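Myosin-4 (Saccharomyces cerevisiae, PDB 3MMI) carries ASH1 and other mRNAs to the yeast bud as a type V actin motor recruited through SHE3, here represented by its globular tail. Local coordinates at residues Y37-N42 with V85-M90; N117-Y122 with Y137-E142; P236-K241 with K276-K281. All coordinates share one frame; numbering follows the deposited sequence.

Contact 1 of 3, residues Y37-N42 with V85-M90; sequences YLKKVN and VESIVM
Ile88 turns CG1 anti to its own carbonyl carbon (chi1 -59°) and keeps the chain extended beyond it (chi2 -172°). These two torsions carry CD1 to the loop that follows helix 26-37. That loop forms a type I beta turn from Leu38 to Val41, so the contact is a turn packed on the flank of helix 71-91 in an all-helical tail domain. The methyl group meets backbone more than side chain. Ile88 CD1 lies 3.2 Å from Leu38 O and 3.7 Å from Lys39 CA, on the first peptide link of the turn. Leu38 O is already engaged in closing the turn, where it accepts from Val41 N at 3.1 Å. The methyl therefore lies against a carbonyl whose hydrogen bond stays within the turn.

Leu38 supplies the apolar side of the loop. Its CB is 4.2 Å from Ile88 CD1. Farther out, Leu38 CD1 approaches Val85 CG2 one helical turn earlier, at 4.3 Å. Both are ordinary van der Waals contacts. Trp104 of helix 97-108 touches Leu38 and Ile88 as well, and Pro54 of helix 53-67 packs on Leu38. The contact is thus one corner of a larger apolar cluster between helices.

No hydrogen bond crosses between the two segments. At the exposed border the chain of Lys39 runs toward Ser87 and bends at its last torsion. The hydroxyl of Ser87 is hydrogen-bonded to Thr84 O within its own helix. Lys39 NZ stops 4.1 Å from Ser87 OG, too far for a hydrogen bond.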
loop_
_atom_site.group_PDB
_atom_site.type_symbol
_atom_site.label_atom_id
_atom_site.label_comp_id
_atom_site.label_asym_id
_atom_site.label_seq_id
_atom_site.Cartn_x
_atom_site.Cartn_y
_atom_site.Cartn_z
ATOM N N TYR A 37 22.138 -18.702 -3.982
ATOM C CA TYR A 37 21.284 -18.355 -5.104
ATOM C C TYR A 37 20.437 -17.093 -5.037
ATOM O O TYR A 37 20.221 -16.435 -6.106
ATOM C CB TYR A 37 20.285 -19.471 -5.426
ATOM C CG TYR A 37 19.274 -19.078 -6.496
ATOM C CD1 TYR A 37 19.684 -18.802 -7.818
ATOM C CD2 TYR A 37 17.921 -18.956 -6.188
ATOM C CE1 TYR A 37 18.763 -18.434 -8.794
ATOM C CE2 TYR A 37 17.002 -18.594 -7.153
ATOM C CZ TYR A 37 17.422 -18.328 -8.445
ATOM O OH TYR A 37 16.491 -17.974 -9.386
ATOM N N LEU A 38 19.893 -16.791 -3.856
ATOM C CA LEU A 38 18.922 -15.718 -3.744
ATOM C C LEU A 38 19.580 -14.432 -3.300
ATOM O O LEU A 38 19.244 -13.367 -3.845
ATOM C CB LEU A 38 17.768 -16.062 -2.769
ATOM C CG LEU A 38 16.582 -17.048 -3.118
ATOM C CD1 LEU A 38 15.826 -17.649 -1.847
ATOM C CD2 LEU A 38 15.737 -16.564 -4.260
ATOM N N LYS A 39 20.493 -14.518 -2.300
ATOM C CA LYS A 39 21.203 -13.332 -1.789
ATOM C C LYS A 39 22.049 -12.783 -2.928
ATOM O O LYS A 39 22.613 -11.684 -2.828
ATOM C CB LYS A 39 22.118 -13.689 -0.608
ATOM C CG LYS A 39 21.430 -13.698 0.821
ATOM C CD LYS A 39 22.642 -13.481 1.836
ATOM C CE LYS A 39 22.241 -13.763 3.351
ATOM N NZ LYS A 39 20.966 -13.107 3.807
ATOM N N LYS A 40 22.172 -13.560 -3.997
ATOM C CA LYS A 40 23.038 -13.178 -5.102
ATOM C C LYS A 40 22.293 -13.139 -6.427
ATOM O O LYS A 40 22.906 -13.235 -7.491
ATOM N N VAL A 41 20.972 -12.998 -6.370
ATOM C CA VAL A 41 20.202 -12.926 -7.601
ATOM C C VAL A 41 20.094 -11.509 -8.077
ATOM O O VAL A 41 18.992 -11.008 -8.099
ATOM C CB VAL A 41 18.720 -13.441 -7.441
ATOM C CG1 VAL A 41 17.844 -12.931 -8.590
ATOM C CG2 VAL A 41 18.661 -14.941 -7.449
ATOM N N ASN A 42 21.196 -10.885 -8.475
ATOM C CA ASN A 42 21.186 -9.560 -9.117
ATOM C C ASN A 42 20.225 -9.439 -10.302
ATOM O O ASN A 42 20.317 -10.179 -11.307
ATOM C CB ASN A 42 22.608 -9.107 -9.542
ATOM C CG ASN A 42 22.640 -7.616 -9.937
ATOM O OD1 ASN A 42 21.865 -6.797 -9.398
ATOM N ND2 ASN A 42 23.529 -7.262 -10.898
ATOM N N VAL A 85 14.462 -13.709 1.753
ATOM C CA VAL A 85 13.827 -12.781 0.787
ATOM C C VAL A 85 13.404 -11.467 1.497
ATOM O O VAL A 85 13.627 -10.382 0.961
ATOM C CB VAL A 85 12.630 -13.378 -0.064
ATOM C CG1 VAL A 85 12.132 -12.356 -1.030
ATOM C CG2 VAL A 85 13.007 -14.573 -0.879
ATOM N N GLU A 86 12.830 -11.575 2.695
ATOM C CA GLU A 86 12.520 -10.375 3.470
ATOM C C GLU A 86 13.709 -9.385 3.649
ATOM O O GLU A 86 13.584 -8.180 3.395
ATOM C CB GLU A 86 11.924 -10.744 4.840
ATOM C CG GLU A 86 11.588 -9.525 5.770
ATOM C CD GLU A 86 10.755 -9.973 7.031
ATOM O OE1 GLU A 86 10.042 -9.128 7.611
ATOM O OE2 GLU A 86 10.779 -11.175 7.457
ATOM N N SER A 87 14.870 -9.886 4.066
ATOM C CA SER A 87 16.016 -9.002 4.289
ATOM C C SER A 87 16.644 -8.539 2.980
ATOM O O SER A 87 17.059 -7.383 2.870
ATOM C CB SER A 87 17.063 -9.646 5.209
ATOM O OG SER A 87 17.723 -10.690 4.544
ATOM N N ILE A 88 16.673 -9.391 1.965
ATOM C CA ILE A 88 17.040 -8.883 0.671
ATOM C C ILE A 88 16.205 -7.634 0.315
ATOM O O ILE A 88 16.782 -6.593 0.035
ATOM C CB ILE A 88 16.860 -9.907 -0.416
ATOM C CG1 ILE A 88 17.704 -11.140 -0.107
ATOM C CG2 ILE A 88 17.271 -9.340 -1.745
ATOM C CD1 ILE A 88 17.744 -12.179 -1.250
ATOM N N VAL A 89 14.861 -7.761 0.348
ATOM C CA VAL A 89 13.947 -6.679 0.001
ATOM C C VAL A 89 14.182 -5.485 0.915
ATOM O O VAL A 89 14.336 -4.377 0.413
ATOM C CB VAL A 89 12.431 -7.125 0.024
ATOM C CG1 VAL A 89 11.492 -5.936 -0.156
ATOM C CG2 VAL A 89 12.161 -8.202 -1.043
ATOM N N MET A 90 14.197 -5.707 2.239
ATOM C CA MET A 90 14.362 -4.591 3.151
ATOM C C MET A 90 15.644 -3.831 2.990
ATOM O O MET A 90 15.660 -2.625 3.248
ATOM C CB MET A 90 14.207 -4.988 4.643
ATOM C CG MET A 90 12.842 -4.416 5.173
ATOM S SD MET A 90 12.869 -4.935 6.952
ATOM C CE MET A 90 14.687 -5.438 7.155
#

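Contact 2 of 3, residues N117-Y122 with Y137-E142; sequences NQKTLY and YLNDLE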
loop_
_atom_site.group_PDB
_atom_site.type_symbol
_atom_site.label_atom_id
_atom_site.label_comp_id
_atom_site.label_asym_id
_atom_site.label_seq_id
_atom_site.Cartn_x
_atom_site.Cartn_y
_atom_site.Cartn_z
ATOM N N ASN A 117 -2.513 -25.182 -4.993
ATOM C CA ASN A 117 -2.401 -26.210 -6.054
ATOM C C ASN A 117 -1.670 -27.525 -5.617
ATOM O O ASN A 117 -1.891 -28.549 -6.178
ATOM C CB ASN A 117 -1.848 -25.685 -7.420
ATOM C CG ASN A 117 -1.969 -26.784 -8.583
ATOM O OD1 ASN A 117 -0.974 -27.450 -8.965
ATOM N ND2 ASN A 117 -3.208 -27.016 -9.050
ATOM N N GLN A 118 -0.783 -27.485 -4.639
ATOM C CA GLN A 118 -0.177 -28.707 -4.188
ATOM C C GLN A 118 -1.255 -29.564 -3.580
ATOM O O GLN A 118 -1.200 -30.765 -3.606
ATOM C CB GLN A 118 0.926 -28.444 -3.180
ATOM C CG GLN A 118 2.188 -28.124 -3.860
ATOM C CD GLN A 118 2.810 -29.315 -4.538
ATOM O OE1 GLN A 118 2.944 -29.365 -5.759
ATOM N NE2 GLN A 118 3.243 -30.273 -3.720
ATOM N N LYS A 119 -2.257 -28.959 -2.991
ATOM C CA LYS A 119 -3.036 -29.757 -2.113
ATOM C C LYS A 119 -4.107 -30.461 -2.916
ATOM O O LYS A 119 -4.671 -31.523 -2.539
ATOM C CB LYS A 119 -3.517 -28.937 -0.911
ATOM C CG LYS A 119 -4.728 -28.110 -1.077
ATOM C CD LYS A 119 -5.215 -27.816 0.335
ATOM C CE LYS A 119 -5.609 -26.346 0.521
ATOM N NZ LYS A 119 -4.379 -25.396 0.602
ATOM N N THR A 120 -4.285 -29.914 -4.099
ATOM C CA THR A 120 -5.214 -30.473 -5.032
ATOM C C THR A 120 -4.869 -31.938 -5.441
ATOM O O THR A 120 -5.734 -32.638 -5.998
ATOM C CB THR A 120 -5.362 -29.615 -6.306
ATOM O OG1 THR A 120 -5.950 -30.431 -7.311
ATOM C CG2 THR A 120 -4.056 -29.241 -6.871
ATOM N N LEU A 121 -3.636 -32.389 -5.141
ATOM C CA LEU A 121 -3.175 -33.744 -5.566
ATOM C C LEU A 121 -3.105 -34.701 -4.380
ATOM O O LEU A 121 -2.729 -35.870 -4.541
ATOM C CB LEU A 121 -1.742 -33.631 -6.103
ATOM C CG LEU A 121 -1.223 -32.244 -6.485
ATOM C CD1 LEU A 121 0.243 -32.311 -7.030
ATOM C CD2 LEU A 121 -2.187 -31.661 -7.500
ATOM N N TYR A 122 -3.394 -34.194 -3.180
ATOM C CA TYR A 122 -3.362 -35.013 -1.994
ATOM C C TYR A 122 -4.765 -35.238 -1.415
ATOM O O TYR A 122 -5.787 -34.796 -1.996
ATOM C CB TYR A 122 -2.418 -34.400 -0.943
ATOM C CG TYR A 122 -0.957 -34.314 -1.371
ATOM C CD1 TYR A 122 -0.106 -35.428 -1.262
ATOM C CD2 TYR A 122 -0.432 -33.117 -1.881
ATOM C CE1 TYR A 122 1.235 -35.352 -1.656
ATOM C CE2 TYR A 122 0.882 -33.022 -2.267
ATOM C CZ TYR A 122 1.721 -34.154 -2.161
ATOM O OH TYR A 122 3.055 -34.103 -2.524
ATOM N N TYR A 137 -0.792 -29.488 6.547
ATOM C CA TYR A 137 0.436 -28.726 6.312
ATOM C C TYR A 137 0.246 -27.654 5.182
ATOM O O TYR A 137 0.614 -26.527 5.331
ATOM C CB TYR A 137 1.639 -29.667 6.007
ATOM C CG TYR A 137 2.849 -28.908 5.654
ATOM C CD1 TYR A 137 3.660 -28.357 6.632
ATOM C CD2 TYR A 137 3.155 -28.670 4.270
ATOM C CE1 TYR A 137 4.747 -27.612 6.297
ATOM C CE2 TYR A 137 4.299 -27.931 3.907
ATOM C CZ TYR A 137 5.060 -27.399 4.918
ATOM O OH TYR A 137 6.142 -26.606 4.612
ATOM N N LEU A 138 -0.326 -28.061 4.058
ATOM C CA LEU A 138 -0.332 -27.239 2.892
ATOM C C LEU A 138 -1.326 -26.113 3.117
ATOM O O LEU A 138 -1.122 -24.973 2.670
ATOM C CB LEU A 138 -0.701 -28.031 1.652
ATOM C CG LEU A 138 0.328 -29.031 1.081
ATOM C CD1 LEU A 138 -0.426 -29.745 -0.006
ATOM C CD2 LEU A 138 1.528 -28.288 0.502
ATOM N N ASN A 139 -2.406 -26.429 3.817
ATOM C CA ASN A 139 -3.362 -25.419 4.252
ATOM C C ASN A 139 -2.703 -24.349 5.085
ATOM O O ASN A 139 -2.936 -23.147 4.877
ATOM C CB ASN A 139 -4.474 -26.046 5.058
ATOM C CG ASN A 139 -5.726 -25.203 5.059
ATOM O OD1 ASN A 139 -6.365 -25.001 4.019
ATOM N ND2 ASN A 139 -6.072 -24.697 6.222
ATOM N N ASP A 140 -1.789 -24.770 5.944
ATOM C CA ASP A 140 -1.140 -23.855 6.828
ATOM C C ASP A 140 -0.128 -23.093 6.045
ATOM O O ASP A 140 0.093 -21.922 6.337
ATOM C CB ASP A 140 -0.477 -24.616 7.948
ATOM C CG ASP A 140 0.146 -23.740 8.981
ATOM O OD1 ASP A 140 -0.563 -23.075 9.749
ATOM O OD2 ASP A 140 1.358 -23.723 9.061
ATOM N N LEU A 141 0.508 -23.754 5.063
ATOM C CA LEU A 141 1.575 -23.122 4.287
ATOM C C LEU A 141 0.929 -21.940 3.536
ATOM O O LEU A 141 1.482 -20.856 3.425
ATOM C CB LEU A 141 2.239 -24.157 3.345
ATOM C CG LEU A 141 3.254 -23.646 2.330
ATOM C CD1 LEU A 141 4.478 -23.125 3.019
ATOM C CD2 LEU A 141 3.644 -24.738 1.329
ATOM N N GLU A 142 -0.261 -22.189 3.036
ATOM C CA GLU A 142 -0.953 -21.208 2.283
ATOM C C GLU A 142 -1.318 -19.949 3.144
ATOM O O GLU A 142 -1.073 -18.814 2.737
ATOM C CB GLU A 142 -2.190 -21.791 1.680
ATOM C CG GLU A 142 -2.955 -20.714 1.010
ATOM C CD GLU A 142 -4.194 -21.222 0.340
ATOM O OE1 GLU A 142 -4.371 -22.410 0.303
ATOM O OE2 GLU A 142 -5.018 -20.469 -0.217
#
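Leu138 and Lys119 make the main apolar contact, where helix 111-119 lies against helix 132-168 in the dilute domain. The two helices follow one another in sequence and run antiparallel, as in a helical hairpin, with part of the connection not modelled. Leu138 CD1 presses on Lys119 CB at 3.3 Å, tighter than a usual carbon contact. The other branch, Leu138 CD2, meets Gln118 CB at 3.7 Å. Tyr122 adds to the same patch from the type I beta turn Lys119 to Tyr122: its CD2 is 3.9 Å from Leu138 CD1, and the two side chains cross at about a right angle. The amide NE2 of Gln118 lies in the plane of the Tyr122 ring, at its edge.

The polar part is one salt bridge. Lys119 NZ donates to Glu142 OE1 at 3.0 Å and meets that oxygen nearly along its C-O bond. Lys119 sets CG between its backbone N and carbonyl carbon (chi1 83°). Two later bends then carry the ammonium across to the extended Glu142. On the way, Lys119 CE passes 3.8 Å from Asn139 OD1. The lysine thus serves both kinds of interaction, with CB in the apolar patch and NZ in the ion pair.

Around the pair, Gln118 touches Ser63 and Tyr122 touches Val66 and Arg67, all on helix 53-67. Glu142 also rests on Ala115 and Ala116 of helix 111-119.

Contact 3 of 3, residues P236-K241 with K276-K281; sequences PALNWK and KILQLK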
loop_
_atom_site.group_PDB
_atom_site.type_symbol
_atom_site.label_atom_id
_atom_site.label_comp_id
_atom_site.label_asym_id
_atom_site.label_seq_id
_atom_site.Cartn_x
_atom_site.Cartn_y
_atom_site.Cartn_z
ATOM N N PRO A 236 -0.697 26.415 4.952
ATOM C CA PRO A 236 -0.845 27.425 5.962
ATOM C C PRO A 236 -2.356 27.824 6.086
ATOM O O PRO A 236 -2.968 27.642 7.188
ATOM C CB PRO A 236 0.055 28.567 5.439
ATOM C CG PRO A 236 0.054 28.416 3.924
ATOM C CD PRO A 236 -0.090 26.921 3.698
ATOM N N ALA A 237 -2.969 28.335 5.019
ATOM C CA ALA A 237 -4.337 28.832 5.115
ATOM C C ALA A 237 -5.202 28.186 4.041
ATOM O O ALA A 237 -4.712 27.761 2.975
ATOM C CB ALA A 237 -4.401 30.331 4.961
ATOM N N LEU A 238 -6.483 28.057 4.307
ATOM C CA LEU A 238 -7.295 27.271 3.456
ATOM C C LEU A 238 -8.572 28.032 3.265
ATOM O O LEU A 238 -9.053 28.717 4.169
ATOM C CB LEU A 238 -7.571 25.885 4.047
ATOM C CG LEU A 238 -6.416 24.941 4.337
ATOM C CD1 LEU A 238 -6.948 23.692 4.921
ATOM C CD2 LEU A 238 -5.531 24.677 3.155
ATOM N N ASN A 239 -9.103 27.928 2.061
ATOM C CA ASN A 239 -10.421 28.467 1.768
ATOM C C ASN A 239 -11.113 27.707 0.635
ATOM O O ASN A 239 -10.542 26.821 0.063
ATOM C CB ASN A 239 -10.326 29.935 1.345
ATOM C CG ASN A 239 -9.450 30.095 0.132
ATOM O OD1 ASN A 239 -9.636 29.397 -0.860
ATOM N ND2 ASN A 239 -8.410 30.914 0.246
ATOM N N TRP A 240 -12.326 28.120 0.293
ATOM C CA TRP A 240 -13.187 27.384 -0.687
ATOM C C TRP A 240 -12.545 27.275 -2.118
ATOM O O TRP A 240 -12.628 26.233 -2.781
ATOM C CB TRP A 240 -14.633 27.959 -0.766
ATOM C CG TRP A 240 -14.671 29.284 -1.455
ATOM C CD1 TRP A 240 -14.544 30.546 -0.843
ATOM C CD2 TRP A 240 -14.759 29.552 -2.885
ATOM N NE1 TRP A 240 -14.530 31.551 -1.810
ATOM C CE2 TRP A 240 -14.689 30.983 -3.055
ATOM C CE3 TRP A 240 -14.859 28.731 -4.031
ATOM C CZ2 TRP A 240 -14.719 31.602 -4.339
ATOM C CZ3 TRP A 240 -14.898 29.333 -5.307
ATOM C CH2 TRP A 240 -14.826 30.777 -5.446
ATOM N N LYS A 241 -11.787 28.320 -2.468
ATOM C CA LYS A 241 -11.018 28.398 -3.638
ATOM C C LYS A 241 -9.845 27.482 -3.656
ATOM O O LYS A 241 -9.643 26.780 -4.655
ATOM C CB LYS A 241 -10.564 29.860 -3.884
ATOM C CG LYS A 241 -10.007 30.097 -5.252
ATOM C CD LYS A 241 -11.063 29.615 -6.258
ATOM C CE LYS A 241 -10.415 29.473 -7.625
ATOM N NZ LYS A 241 -10.878 30.639 -8.289
ATOM N N LYS A 276 -13.583 18.827 0.010
ATOM C CA LYS A 276 -14.976 19.140 -0.178
ATOM C C LYS A 276 -15.507 19.944 0.988
ATOM O O LYS A 276 -16.254 20.843 0.808
ATOM C CB LYS A 276 -15.851 17.911 -0.482
ATOM C CG LYS A 276 -15.687 17.353 -1.887
ATOM C CD LYS A 276 -16.573 16.168 -2.153
ATOM C CE LYS A 276 -16.579 15.739 -3.610
ATOM N NZ LYS A 276 -16.657 16.829 -4.565
ATOM N N ILE A 277 -15.057 19.621 2.184
ATOM C CA ILE A 277 -15.467 20.390 3.340
ATOM C C ILE A 277 -15.154 21.867 3.129
ATOM O O ILE A 277 -15.896 22.731 3.533
ATOM C CB ILE A 277 -14.788 19.799 4.629
ATOM C CG1 ILE A 277 -15.664 18.634 5.084
ATOM C CG2 ILE A 277 -14.690 20.844 5.678
ATOM C CD1 ILE A 277 -14.984 17.696 5.853
ATOM N N LEU A 278 -14.026 22.140 2.494
ATOM C CA LEU A 278 -13.555 23.466 2.341
ATOM C C LEU A 278 -14.465 24.282 1.406
ATOM O O LEU A 278 -14.527 25.553 1.453
ATOM C CB LEU A 278 -12.128 23.434 1.789
ATOM C CG LEU A 278 -11.031 23.182 2.830
ATOM C CD1 LEU A 278 -9.682 22.948 2.088
ATOM C CD2 LEU A 278 -10.950 24.293 3.912
ATOM N N GLN A 279 -15.157 23.572 0.512
ATOM C CA GLN A 279 -16.087 24.232 -0.354
ATOM C C GLN A 279 -17.540 24.325 0.180
ATOM O O GLN A 279 -18.298 25.054 -0.385
ATOM C CB GLN A 279 -16.056 23.597 -1.744
ATOM C CG GLN A 279 -14.668 23.483 -2.342
ATOM C CD GLN A 279 -14.587 22.413 -3.423
ATOM O OE1 GLN A 279 -14.984 22.706 -4.525
ATOM N NE2 GLN A 279 -14.013 21.204 -3.161
ATOM N N LEU A 280 -17.935 23.577 1.210
ATOM C CA LEU A 280 -19.242 23.792 1.828
ATOM C C LEU A 280 -19.434 25.218 2.338
ATOM O O LEU A 280 -18.515 25.868 2.822
ATOM C CB LEU A 280 -19.643 22.761 2.890
ATOM C CG LEU A 280 -19.517 21.300 2.381
ATOM C CD1 LEU A 280 -19.501 20.203 3.532
ATOM C CD2 LEU A 280 -20.527 20.978 1.264
ATOM N N LYS A 281 -20.614 25.764 2.196
ATOM C CA LYS A 281 -20.936 27.057 2.772
ATOM C C LYS A 281 -21.797 26.785 3.974
ATOM O O LYS A 281 -22.999 26.760 3.862
ATOM C CB LYS A 281 -21.764 27.875 1.796
ATOM C CE LYS A 281 -25.599 27.654 1.025
ATOM N NZ LYS A 281 -25.772 26.267 0.541
#
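Leu278, Trp240 and Leu238 carry this contact, and Leu278 gives up the most surface of the three. It sits in the last turn of helix 269-279. The partner segment runs into the first turn of helix 240-257. One helix ends where the other begins, within the DIL region of the all-helical tail.

Leu278 works with both side chain and backbone. Its two methyls lie obliquely across Leu238: CD2 is 3.7 Å from Leu238 CB, and CD1 is 4.0 Å from Leu238 CD1. Both leucines are buried.

The carbonyl of Leu278 turns to Trp240. Trp240 CA makes a CA-H...O contact with Leu278 O at 3.1 Å, with an angle of 131° at the hydrogen. Trp240 CB is also close to that oxygen, at 3.3 Å. The touch is thus made by CA and CB. With chi1 at 72°, CG sits between the backbone N and the carbonyl carbon, and the ring leads away from helix 269-279. In return, Gln279 CG lies 3.5 Å from Trp240 O. The amide of Gln279 is held by other partners: NE2 is hydrogen-bonded to Val275 O and Asp247 OD2.

Asn239 is the N-cap of helix 240-257, and its OD1 accepts from Tyr242 N. The strand of chain before the helix is also held by backbone hydrogen bonds from Leu238 to Lys309 and Lys311, and Trp240 N is hydrogen-bonded to Tyr310 OH.

No classical hydrogen bond crosses between the two segments. The join rests on leucine packing and a weak C-H contact. A carbonyl from the end of one helix faces the start of another, which probably makes the electrostatics mildly favourable.

None of the three contacts lies wholly in the core. Contacts 1 and 3 are partly buried, while contact 2 is at the surface. Contacts 1 and 2 belong to one end of the tail, with centres 26 Å apart. Helix 53-67 borders both, and helix 132-168, which carries one side of contact 2, also packs on helix 71-91 of contact 1. Contact 3 stands on the other side of the chain's centre, its own centre about 48 and 54 Å from theirs. Of the three, the surface contact alone has a salt bridge across it. The two partly buried contacts instead set carbon atoms against backbone carbonyls, beside aliphatic side chains.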